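Local coordinates for alpha-glucosidase (PDB 5HQA), which hydrolyses alpha-glucosidic linkages as a glycoside hydrolase family 97 enzyme, is activated by chloride and binds the inhibitor acarbose beside a calcium ion, at residues Phe40-His45 / Ile123-Glu128; Asp191-Val196 / Val216-Gln221; Gln65-Trp70 / Lys573-Asp578; Val522-Ile527 / Thr552-Ser557. All coordinates share one frame; numbering follows the deposited sequence. Where two conformers were deposited one is given.

Interaction 1 of 4, residues Phe40-His45 / Ile123-Glu128; sequences FEFKQH and IEITKE
Glu41 pairs with both Thr126 and Lys127 in a classic beta bulge, set where the antiparallel strands that hold 40-42 and 123-128 run side by side in the N-terminal beta domain. The axes of the short strand segments 40-42 and 123-128 approach to 4.5 Å, with their directions 133° apart. Glu41 N donates to Lys127 O over 2.8 Å, and Glu41 O takes both Thr126 N and Lys127 N from the same face of its carbonyl plane. The extra residue shifts the register, so that Phe42 faces Ile125. Beyond the bulge Lys43 N meets Glu124 O at 2.9 Å, nearly along the C=O axis. Thr126 adds a second tie to the bulge through a water shared by its OG1 and the carboxylate of Glu41.

On the buried side, Phe42 brings the CD1-CE1 side of its ring against two isoleucines: CE1 lies 3.8 Å from Ile123 CD1 and equally far from Ile125 CG1. With CG beside the backbone N (chi1 -60°), Phe40 carries CD1 and CE1 to Ile125 CD1, while CE1 also meets Glu128 CG. Phe224 of strand 224-234 packs edge-to-face with Phe40 and also touches both isoleucines. The carboxylate of Glu128 turns to other partners, among them Thr130 and Arg229.

At the outer end the extended chains of Lys43 and Glu124 run alongside each other in the same direction. Their direct salt bridge is long, NZ to OE2 3.8 Å, but a water closes the gap, accepting from Lys43 NZ and donating to Glu124 OE2, each at 2.8 Å.

Interaction 2 of 4, residues Asp191-Val196 / Val216-Gln221; sequences DYAAMV and VAVKKQ
The ammonium group of Lys220 draws two acceptors from a single residue, Asp191. NZ donates to the backbone Asp191 O over 2.9 Å and forms a salt bridge with Asp191 OD2 at 3.0 Å. The two side chains reach toward each other, and the nitrogen meets OD2 from above the carboxylate plane, 54° out of it. A bend at chi2 (-73°) in the otherwise extended Lys220 chain lets NZ reach both oxygens.

The carboxylate has further partners. A water donates to Asp191 OD2 and, weakly, to Lys219 O, while Asp191 OD1 accepts from Gln413 and Asn417, which tie the loop to the N-terminal part of helix 413-428. Tyr192 OH has its partner in Glu128 OE1.

Next to this salt bridge the contact is apolar. Val218 CG2 stands 3.7 Å from the centroid of the Tyr192 ring and only 5° off its normal, a well-centred CH-pi contact, and CG1 reaches over to Tyr192 CD1 at 3.6 Å. Ala193 CB packs against the same CG2. Lys220 CE lies at the ring's edge, near its plane.

A methionine in place of Lys220 would probably leave Asp191 OD2 without its counter-charge and Asp191 O without this donor.

The loop 191-193 thus lies against strand 218-221, beside the bulge that Ala217 and Val218 form opposite Ile125. One cation holds both the main chain and the side chain of Asp191, which is consistent with a restrained chain at this residue, its negative charge probably balanced in part by Lys220.

Interaction 3 of 4, residues Gln65-Trp70 / Lys573-Asp578; sequences QWQQPW and KERKRD
Gln68 O is gripped by both terminal nitrogens of Arg575, NH1 at 2.9 Å and NH2 at 3.1 Å. The oxygen lies in the guanidinium plane, only 4° out of it, so both nitrogens approach end-on to one atom and the grip is flat on the arginine side. Seen from the acceptor, NH2 lies almost in line with the carbonyl bond whereas NH1 stands above the carbonyl plane. Arg575 reaches it with CG anti to the backbone N (chi1 178°) and a bend at chi2.

Water completes the join. One molecule accepts from Gln67 NE2 and weakly from Arg575 NH2; another lies over the guanidinium face of Arg575, donating to Pro69 O at 2.8 Å and accepting from Arg577 NH1. Gln67 OE1 bonds to Gln74, and Gln68 NE2 to Glu72 and Arg73. A leucine replacing Arg575 would probably leave Gln68 O without both donors and weaken the hold on the chain at Gln68 and Pro69.

The contact is a water-assisted arginine-to-backbone link between domains: the end of strand 53-67, from the N-terminal beta domain, meets the segment following strand 567-574 of the C-terminal beta domain, a join across the multidomain architecture of family 97 enzymes.

Interaction 4 of 4, residues Val522-Ile527 / Thr552-Ser557; sequences VLYSPI and TDWQQS
Thr552 OG1 donates a short hydrogen bond, 2.7 Å, to Pro526 O, standing above the plane of that carbonyl. OG1 sits between the backbone N and the carbonyl carbon (chi1 71°), which turns the hydroxyl to the proline. In return Pro526 CA makes a nearly straight CA-H...O contact with Thr552 O, 172° at the hydrogen. Alongside, Tyr524 and Trp554 touch along their rims, with no face-on overlap: Tyr524 CD1 is 3.7 Å from Trp554 CD1, and the tyrosine ring is turned 66° from the five-membered ring of the tryptophan.

Two waters form the next layer. One, in the plane of the Tyr524 ring, bonds to its OH and lies within hydrogen-bonding distance of Thr552 O and Asp553 OD2; the other accepts from Trp554 NE1 at 2.9 Å and approaches Ser525 O at 2.8 Å.

Farther out, Ser525 OG donates to Ile527 O and also bonds to Thr453, Arg572 makes a cation-pi contact with Trp554, and Trp70 packs on Tyr524 and Pro526. The buried contact thus joins the loop between helix 513-522 and strand 527-529, the last strand of the catalytic (beta/alpha)8-type barrel, to the chain entering the C-terminal antiparallel beta domain.

Overall arrangement
The four contacts form two touching pairs, with centres 32 to 43 Å apart from one pair to the other. Interactions 1 and 2, with centres 10 Å apart, share one of the two large antiparallel sheets of the N-terminal domain, where strands 122-134 and 218-221 are neighbours; Ile125 N to Val218 O links them. Interactions 3 and 4 are likewise 10 Å apart and meet through neighbouring strands 554-563 and 567-574. Along the chain, interaction 1 closes before interaction 2 opens, interactions 1 and 3 interleave, and interaction 3 spans both interactions 2 and 4. The first pair therefore consolidates one domain internally, whereas the second brings N-terminal, barrel and C-terminal domains together.

Interaction 1 of 4, residues Phe40-His45 / Ile123-Glu128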
# COMPACT_ATOMS: atom_id res chain seq x y z
N PHE A 40 -6.49 -23.68 14.97
CA PHE A 40 -5.27 -24.05 14.26
C PHE A 40 -5.20 -25.55 14.05
O PHE A 40 -5.66 -26.34 14.88
CB PHE A 40 -3.99 -23.68 15.02
CG PHE A 40 -3.83 -22.22 15.30
CD1 PHE A 40 -3.33 -21.36 14.32
CD2 PHE A 40 -4.14 -21.70 16.54
CE1 PHE A 40 -3.17 -20.00 14.59
CE2 PHE A 40 -3.99 -20.34 16.82
CZ PHE A 40 -3.50 -19.50 15.84
N GLU A 41 -4.57 -25.95 12.94
CA GLU A 41 -4.02 -27.28 12.76
C GLU A 41 -2.51 -27.18 12.59
O GLU A 41 -2.00 -26.20 12.02
CB GLU A 41 -4.64 -28.00 11.55
CG GLU A 41 -6.12 -28.27 11.74
CD GLU A 41 -6.76 -29.00 10.57
OE1 GLU A 41 -6.05 -29.33 9.60
OE2 GLU A 41 -7.98 -29.24 10.64
N PHE A 42 -1.79 -28.19 13.08
CA PHE A 42 -0.33 -28.23 13.08
C PHE A 42 0.14 -29.48 12.37
O PHE A 42 -0.62 -30.44 12.20
CB PHE A 42 0.23 -28.24 14.51
CG PHE A 42 -0.30 -27.15 15.39
CD1 PHE A 42 0.26 -25.89 15.35
CD2 PHE A 42 -1.35 -27.40 16.26
CE1 PHE A 42 -0.23 -24.88 16.17
CE2 PHE A 42 -1.85 -26.39 17.08
CZ PHE A 42 -1.28 -25.13 17.03
N LYS A 43 1.41 -29.47 11.96
CA LYS A 43 1.96 -30.64 11.28
C LYS A 43 1.97 -31.84 12.21
O LYS A 43 1.58 -32.95 11.81
CB LYS A 43 3.37 -30.34 10.77
CG LYS A 43 4.03 -31.56 10.15
CD LYS A 43 5.41 -31.23 9.62
CE LYS A 43 6.14 -32.50 9.24
NZ LYS A 43 7.59 -32.23 9.09
N GLN A 44 2.40 -31.65 13.44
CA GLN A 44 2.53 -32.74 14.39
C GLN A 44 1.73 -32.54 15.66
O GLN A 44 1.10 -33.48 16.15
CB GLN A 44 4.02 -32.95 14.73
CG GLN A 44 4.28 -34.09 15.69
CD GLN A 44 3.77 -35.44 15.18
OE1 GLN A 44 3.95 -35.78 14.01
NE2 GLN A 44 3.12 -36.20 16.07
N HIS A 45 1.72 -31.33 16.20
CA HIS A 45 0.95 -31.04 17.40
C HIS A 45 -0.53 -31.34 17.17
O HIS A 45 -1.04 -31.23 16.05
CB HIS A 45 1.15 -29.57 17.78
CG HIS A 45 0.81 -29.27 19.21
ND1 HIS A 45 -0.48 -29.07 19.64
CD2 HIS A 45 1.60 -29.15 20.30
CE1 HIS A 45 -0.47 -28.82 20.94
NE2 HIS A 45 0.78 -28.87 21.36
N ILE A 123 6.77 -25.88 16.82
CA ILE A 123 5.53 -26.24 16.14
C ILE A 123 5.55 -25.64 14.74
O ILE A 123 6.27 -24.69 14.44
CB ILE A 123 4.27 -25.79 16.92
CG1 ILE A 123 4.28 -24.29 17.16
CG2 ILE A 123 4.19 -26.52 18.25
CD1 ILE A 123 3.29 -23.59 16.31
N GLU A 124 4.75 -26.25 13.88
CA GLU A 124 4.59 -25.80 12.50
C GLU A 124 3.11 -25.74 12.21
O GLU A 124 2.45 -26.78 12.13
CB GLU A 124 5.33 -26.72 11.53
CG GLU A 124 6.82 -26.78 11.80
CD GLU A 124 7.55 -27.67 10.82
OE1 GLU A 124 8.37 -27.16 10.03
OE2 GLU A 124 7.29 -28.89 10.82
N ILE A 125 2.57 -24.53 12.07
CA ILE A 125 1.18 -24.38 11.70
C ILE A 125 1.00 -24.80 10.25
O ILE A 125 1.72 -24.34 9.36
CB ILE A 125 0.72 -22.93 11.91
CG1 ILE A 125 0.82 -22.53 13.38
CG2 ILE A 125 -0.71 -22.71 11.36
CD1 ILE A 125 0.66 -21.04 13.57
N THR A 126 0.03 -25.70 10.02
CA THR A 126 -0.33 -26.09 8.67
C THR A 126 -1.65 -25.49 8.22
O THR A 126 -1.90 -25.43 7.01
CB THR A 126 -0.40 -27.61 8.55
OG1 THR A 126 -1.27 -28.12 9.56
CG2 THR A 126 0.99 -28.22 8.73
N LYS A 127 -2.50 -25.06 9.15
CA LYS A 127 -3.73 -24.38 8.77
C LYS A 127 -4.17 -23.48 9.91
O LYS A 127 -4.15 -23.90 11.07
CB LYS A 127 -4.85 -25.37 8.42
CG LYS A 127 -6.06 -24.71 7.76
CD LYS A 127 -7.03 -25.73 7.20
CE LYS A 127 -6.34 -26.65 6.20
NZ LYS A 127 -5.83 -25.92 5.01
N GLU A 128 -4.54 -22.25 9.58
CA GLU A 128 -5.26 -21.39 10.51
C GLU A 128 -6.74 -21.50 10.15
O GLU A 128 -7.12 -21.28 8.99
CB GLU A 128 -4.77 -19.94 10.41
CG GLU A 128 -5.47 -19.04 11.42
CD GLU A 128 -4.99 -17.60 11.37
OE1 GLU A 128 -3.78 -17.37 11.13
OE2 GLU A 128 -5.83 -16.69 11.59
O HOH W 1 -3.53 -28.99 8.45
O HOH W 2 9.37 -30.82 10.69

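Interaction 2 of 4, residues Asp191-Val196 / Val216-Gln221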
# COMPACT_ATOMS: atom_id res chain seq x y z
N ASP A 191 6.84 -12.14 11.37
CA ASP A 191 7.23 -13.53 11.65
C ASP A 191 6.06 -14.50 11.48
O ASP A 191 5.79 -15.36 12.32
CB ASP A 191 7.84 -13.67 13.05
CG ASP A 191 8.45 -15.05 13.28
OD1 ASP A 191 9.00 -15.61 12.30
OD2 ASP A 191 8.35 -15.58 14.41
N TYR A 192 5.35 -14.36 10.36
CA TYR A 192 4.16 -15.16 10.11
C TYR A 192 3.92 -15.14 8.61
O TYR A 192 4.50 -14.33 7.88
CB TYR A 192 2.97 -14.60 10.89
CG TYR A 192 1.85 -15.57 11.22
CD1 TYR A 192 1.90 -16.37 12.37
CD2 TYR A 192 0.71 -15.65 10.41
CE1 TYR A 192 0.85 -17.23 12.69
CE2 TYR A 192 -0.35 -16.51 10.73
CZ TYR A 192 -0.26 -17.29 11.87
OH TYR A 192 -1.30 -18.14 12.18
N ALA A 193 3.07 -16.06 8.15
CA ALA A 193 2.73 -16.15 6.74
C ALA A 193 1.54 -15.25 6.43
O ALA A 193 0.61 -15.14 7.23
CB ALA A 193 2.39 -17.60 6.37
N ALA A 194 1.56 -14.61 5.26
CA ALA A 194 0.44 -13.76 4.88
C ALA A 194 -0.83 -14.59 4.73
O ALA A 194 -0.80 -15.76 4.34
CB ALA A 194 0.72 -13.03 3.56
N MET A 195 -1.96 -13.95 5.03
CA MET A 195 -3.27 -14.56 4.87
C MET A 195 -3.83 -14.23 3.49
O MET A 195 -3.92 -13.06 3.11
CB MET A 195 -4.21 -14.06 5.97
CG MET A 195 -5.62 -14.61 5.88
SD MET A 195 -6.64 -13.95 7.24
CE MET A 195 -6.81 -12.22 6.77
N VAL A 196 -4.20 -15.26 2.76
CA VAL A 196 -5.04 -15.19 1.57
C VAL A 196 -6.42 -15.68 1.99
O VAL A 196 -6.54 -16.43 2.96
CB VAL A 196 -4.38 -16.07 0.49
CG1 VAL A 196 -5.37 -16.66 -0.46
CG2 VAL A 196 -3.24 -15.30 -0.20
N VAL A 216 4.64 -26.42 5.03
CA VAL A 216 4.05 -25.87 6.25
C VAL A 216 3.90 -24.36 6.09
O VAL A 216 4.55 -23.73 5.25
CB VAL A 216 4.87 -26.22 7.50
CG1 VAL A 216 5.07 -27.74 7.61
CG2 VAL A 216 6.20 -25.47 7.53
N ALA A 217 3.02 -23.78 6.91
CA ALA A 217 2.75 -22.35 6.82
C ALA A 217 3.66 -21.52 7.73
O ALA A 217 4.32 -20.59 7.27
CB ALA A 217 1.28 -22.07 7.13
N VAL A 218 3.67 -21.82 9.03
CA VAL A 218 4.35 -20.96 10.00
C VAL A 218 5.15 -21.81 10.97
O VAL A 218 4.60 -22.73 11.59
CB VAL A 218 3.38 -20.07 10.80
CG1 VAL A 218 4.17 -19.14 11.73
CG2 VAL A 218 2.47 -19.28 9.86
N LYS A 219 6.43 -21.48 11.13
CA LYS A 219 7.29 -22.12 12.11
C LYS A 219 7.39 -21.24 13.35
O LYS A 219 7.74 -20.06 13.25
CB LYS A 219 8.68 -22.36 11.51
CG LYS A 219 8.66 -23.16 10.21
CD LYS A 219 10.02 -23.16 9.52
CE LYS A 219 10.00 -23.98 8.24
NZ LYS A 219 11.30 -23.92 7.51
N LYS A 220 7.08 -21.81 14.51
CA LYS A 220 7.19 -21.11 15.78
C LYS A 220 7.87 -22.02 16.81
O LYS A 220 7.85 -23.25 16.70
CB LYS A 220 5.82 -20.67 16.32
CG LYS A 220 5.10 -19.63 15.47
CD LYS A 220 5.75 -18.25 15.59
CE LYS A 220 4.87 -17.18 14.96
NZ LYS A 220 5.44 -15.81 15.16
N GLN A 221 8.46 -21.40 17.82
CA GLN A 221 8.98 -22.13 18.96
C GLN A 221 8.27 -21.62 20.21
O GLN A 221 8.48 -20.47 20.62
CB GLN A 221 10.49 -21.96 19.08
CG GLN A 221 11.08 -22.78 20.20
CD GLN A 221 12.58 -22.62 20.27
OE1 GLN A 221 13.09 -21.63 20.81
NE2 GLN A 221 13.30 -23.59 19.72
O HOH W 3 9.62 -17.90 15.02

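Interaction 3 of 4, residues Gln65-Trp70 / Lys573-Asp578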
# COMPACT_ATOMS: atom_id res chain seq x y z
N GLN A 65 -4.56 9.14 21.78
CA GLN A 65 -4.14 9.62 20.47
C GLN A 65 -2.62 9.66 20.44
O GLN A 65 -1.97 9.75 21.48
CB GLN A 65 -4.74 10.99 20.15
CG GLN A 65 -4.22 12.10 21.05
CD GLN A 65 -4.79 13.44 20.66
OE1 GLN A 65 -6.01 13.59 20.48
NE2 GLN A 65 -3.92 14.44 20.51
N TRP A 66 -2.06 9.59 19.23
CA TRP A 66 -0.61 9.60 19.07
C TRP A 66 -0.27 10.36 17.79
O TRP A 66 -1.13 10.61 16.94
CB TRP A 66 -0.04 8.17 19.05
CG TRP A 66 -0.67 7.25 18.02
CD1 TRP A 66 -1.86 6.59 18.14
CD2 TRP A 66 -0.12 6.89 16.75
NE1 TRP A 66 -2.09 5.83 17.00
CE2 TRP A 66 -1.04 6.00 16.14
CE3 TRP A 66 1.05 7.22 16.06
CZ2 TRP A 66 -0.82 5.44 14.87
CZ3 TRP A 66 1.27 6.67 14.80
CH2 TRP A 66 0.34 5.79 14.22
N GLN A 67 0.99 10.75 17.66
CA GLN A 67 1.44 11.59 16.56
C GLN A 67 2.33 10.80 15.61
O GLN A 67 3.24 10.08 16.04
CB GLN A 67 2.18 12.83 17.07
CG GLN A 67 2.72 13.68 15.93
CD GLN A 67 2.81 15.16 16.26
OE1 GLN A 67 1.84 15.75 16.74
NE2 GLN A 67 3.97 15.76 16.00
N GLN A 68 2.06 10.92 14.29
CA GLN A 68 2.91 10.26 13.30
C GLN A 68 4.11 11.14 12.96
O GLN A 68 3.99 12.37 12.89
CB GLN A 68 2.14 9.99 12.01
CG GLN A 68 0.87 9.21 12.19
CD GLN A 68 0.57 8.40 10.96
OE1 GLN A 68 1.20 7.36 10.74
NE2 GLN A 68 -0.36 8.87 10.13
N PRO A 69 5.28 10.54 12.72
CA PRO A 69 6.40 11.36 12.22
C PRO A 69 6.14 11.90 10.82
O PRO A 69 6.56 13.02 10.50
CB PRO A 69 7.58 10.37 12.23
CG PRO A 69 6.94 9.02 12.08
CD PRO A 69 5.63 9.12 12.84
N TRP A 70 5.45 11.13 9.99
CA TRP A 70 4.99 11.52 8.67
C TRP A 70 3.77 10.67 8.40
O TRP A 70 3.58 9.63 9.03
CB TRP A 70 6.06 11.27 7.59
CG TRP A 70 6.58 9.86 7.60
CD1 TRP A 70 7.69 9.40 8.25
CD2 TRP A 70 6.00 8.72 6.94
NE1 TRP A 70 7.85 8.05 8.03
CE2 TRP A 70 6.82 7.61 7.24
CE3 TRP A 70 4.88 8.53 6.14
CZ2 TRP A 70 6.55 6.32 6.75
CZ3 TRP A 70 4.61 7.25 5.65
CH2 TRP A 70 5.45 6.17 5.96
N LYS A 573 -4.94 18.40 4.09
CA LYS A 573 -4.31 19.63 4.57
C LYS A 573 -2.83 19.37 4.77
O LYS A 573 -2.45 18.40 5.44
CB LYS A 573 -4.95 20.11 5.87
CG LYS A 573 -4.60 21.56 6.20
CD LYS A 573 -5.20 22.01 7.54
CE LYS A 573 -4.92 23.49 7.78
NZ LYS A 573 -5.47 23.97 9.08
N GLU A 574 -1.99 20.24 4.20
CA GLU A 574 -0.55 19.99 4.22
C GLU A 574 -0.01 20.04 5.64
O GLU A 574 -0.47 20.83 6.47
CB GLU A 574 0.18 21.01 3.35
CG GLU A 574 0.14 22.39 3.92
CD GLU A 574 0.68 23.43 2.96
OE1 GLU A 574 1.00 23.05 1.81
OE2 GLU A 574 0.77 24.61 3.36
N ARG A 575 0.96 19.19 5.93
CA ARG A 575 1.66 19.26 7.20
C ARG A 575 2.69 20.38 7.16
O ARG A 575 3.37 20.57 6.15
CB ARG A 575 2.34 17.93 7.52
CG ARG A 575 3.13 17.95 8.82
CD ARG A 575 2.73 16.80 9.69
NE ARG A 575 3.52 16.67 10.90
CZ ARG A 575 3.74 15.50 11.50
NH1 ARG A 575 3.24 14.40 10.96
NH2 ARG A 575 4.47 15.44 12.60
N LYS A 576 2.81 21.11 8.27
CA LYS A 576 3.83 22.16 8.38
C LYS A 576 5.21 21.52 8.47
O LYS A 576 5.53 20.84 9.45
CB LYS A 576 3.56 23.05 9.58
CG LYS A 576 4.65 24.07 9.81
CD LYS A 576 4.30 24.98 10.96
CE LYS A 576 5.40 26.00 11.19
NZ LYS A 576 4.98 27.04 12.18
N ARG A 577 6.03 21.75 7.45
CA ARG A 577 7.32 21.09 7.28
C ARG A 577 7.99 21.68 6.05
O ARG A 577 7.31 21.91 5.04
CB ARG A 577 7.15 19.58 7.12
CG ARG A 577 8.46 18.80 7.21
CD ARG A 577 8.41 17.39 6.56
NE ARG A 577 9.70 16.71 6.74
CZ ARG A 577 9.90 15.64 7.51
NH1 ARG A 577 8.87 15.09 8.15
NH2 ARG A 577 11.11 15.12 7.62
N ASP A 578 9.30 21.93 6.11
CA ASP A 578 10.09 22.36 4.94
C ASP A 578 9.48 23.66 4.42
O ASP A 578 9.27 24.59 5.21
CB ASP A 578 10.15 21.23 3.90
CG ASP A 578 10.76 19.95 4.44
OD1 ASP A 578 11.68 20.03 5.29
OD2 ASP A 578 10.31 18.87 3.99
O HOH W 4 6.13 14.08 14.84
O HOH W 5 6.35 15.31 8.93

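Interaction 4 of 4, residues Val522-Ile527 / Thr552-Ser557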
# COMPACT_ATOMS: atom_id res chain seq x y z
N VAL A 522 -5.07 11.95 -4.64
CA VAL A 522 -5.92 10.78 -4.45
C VAL A 522 -5.14 9.61 -3.87
O VAL A 522 -5.63 8.91 -2.98
CB VAL A 522 -6.61 10.41 -5.77
CG1 VAL A 522 -7.27 9.03 -5.65
CG2 VAL A 522 -7.64 11.46 -6.14
N LEU A 523 -3.92 9.36 -4.35
CA LEU A 523 -3.15 8.18 -3.94
C LEU A 523 -2.06 8.62 -2.97
O LEU A 523 -1.06 9.22 -3.39
CB LEU A 523 -2.55 7.45 -5.14
CG LEU A 523 -3.52 6.88 -6.16
CD1 LEU A 523 -2.74 6.22 -7.30
CD2 LEU A 523 -4.49 5.88 -5.51
N TYR A 524 -2.23 8.31 -1.69
CA TYR A 524 -1.27 8.77 -0.69
C TYR A 524 0.05 8.01 -0.80
O TYR A 524 0.07 6.78 -0.91
CB TYR A 524 -1.84 8.62 0.73
CG TYR A 524 -0.73 8.86 1.73
CD1 TYR A 524 -0.09 10.10 1.79
CD2 TYR A 524 -0.28 7.84 2.56
CE1 TYR A 524 0.96 10.32 2.67
CE2 TYR A 524 0.77 8.06 3.45
CZ TYR A 524 1.38 9.30 3.49
OH TYR A 524 2.41 9.51 4.36
N SER A 525 1.16 8.76 -0.76
CA SER A 525 2.48 8.18 -0.56
C SER A 525 3.40 9.28 -0.03
O SER A 525 3.29 10.42 -0.49
CB SER A 525 3.05 7.60 -1.85
OG SER A 525 4.34 7.06 -1.63
N PRO A 526 4.28 8.98 0.94
CA PRO A 526 5.17 10.04 1.45
C PRO A 526 6.22 10.47 0.44
O PRO A 526 6.74 11.58 0.55
CB PRO A 526 5.81 9.40 2.69
CG PRO A 526 5.79 7.93 2.37
CD PRO A 526 4.50 7.70 1.63
N ILE A 527 6.55 9.61 -0.52
CA ILE A 527 7.33 10.01 -1.68
C ILE A 527 6.46 9.84 -2.91
O ILE A 527 5.76 8.83 -3.05
CB ILE A 527 8.66 9.24 -1.82
CG1 ILE A 527 8.44 7.73 -1.86
CG2 ILE A 527 9.62 9.62 -0.68
CD1 ILE A 527 9.69 6.96 -2.29
N THR A 552 3.59 16.09 -0.03
CA THR A 552 3.41 14.65 0.10
C THR A 552 3.22 14.24 1.56
O THR A 552 3.26 13.04 1.87
CB THR A 552 4.61 13.88 -0.49
OG1 THR A 552 5.75 14.05 0.36
CG2 THR A 552 4.95 14.37 -1.89
N ASP A 553 3.02 15.19 2.45
CA ASP A 553 2.93 14.93 3.88
C ASP A 553 1.80 15.80 4.42
O ASP A 553 1.76 17.00 4.14
CB ASP A 553 4.26 15.24 4.56
CG ASP A 553 4.34 14.71 5.97
OD1 ASP A 553 5.06 15.32 6.79
OD2 ASP A 553 3.68 13.68 6.28
N TRP A 554 0.89 15.20 5.17
CA TRP A 554 -0.40 15.82 5.41
C TRP A 554 -0.71 15.82 6.90
O TRP A 554 -0.49 14.81 7.58
CB TRP A 554 -1.50 15.07 4.66
CG TRP A 554 -1.18 14.84 3.21
CD1 TRP A 554 -0.69 13.70 2.64
CD2 TRP A 554 -1.34 15.79 2.15
NE1 TRP A 554 -0.53 13.87 1.28
CE2 TRP A 554 -0.91 15.15 0.96
CE3 TRP A 554 -1.78 17.12 2.09
CZ2 TRP A 554 -0.94 15.80 -0.28
CZ3 TRP A 554 -1.81 17.76 0.85
CH2 TRP A 554 -1.38 17.09 -0.32
N GLN A 555 -1.21 16.94 7.41
CA GLN A 555 -1.67 16.90 8.79
C GLN A 555 -3.08 16.34 8.92
O GLN A 555 -3.44 15.85 9.99
CB GLN A 555 -1.59 18.28 9.45
CG GLN A 555 -2.21 19.42 8.69
CD GLN A 555 -2.21 20.68 9.53
OE1 GLN A 555 -2.64 20.66 10.69
NE2 GLN A 555 -1.71 21.79 8.98
N GLN A 556 -3.88 16.38 7.85
CA GLN A 556 -5.20 15.75 7.87
C GLN A 556 -5.57 15.31 6.46
O GLN A 556 -5.13 15.90 5.47
CB GLN A 556 -6.28 16.69 8.44
CG GLN A 556 -7.63 16.01 8.73
CD GLN A 556 -7.50 14.72 9.57
OE1 GLN A 556 -7.30 13.63 9.03
NE2 GLN A 556 -7.60 14.86 10.89
N SER A 557 -6.35 14.23 6.37
CA SER A 557 -6.87 13.73 5.10
C SER A 557 -8.33 13.34 5.31
O SER A 557 -8.70 12.85 6.38
CB SER A 557 -6.09 12.50 4.60
OG SER A 557 -4.76 12.82 4.25
O HOH W 6 3.85 11.75 4.20
O HOH W 7 1.03 12.13 -0.52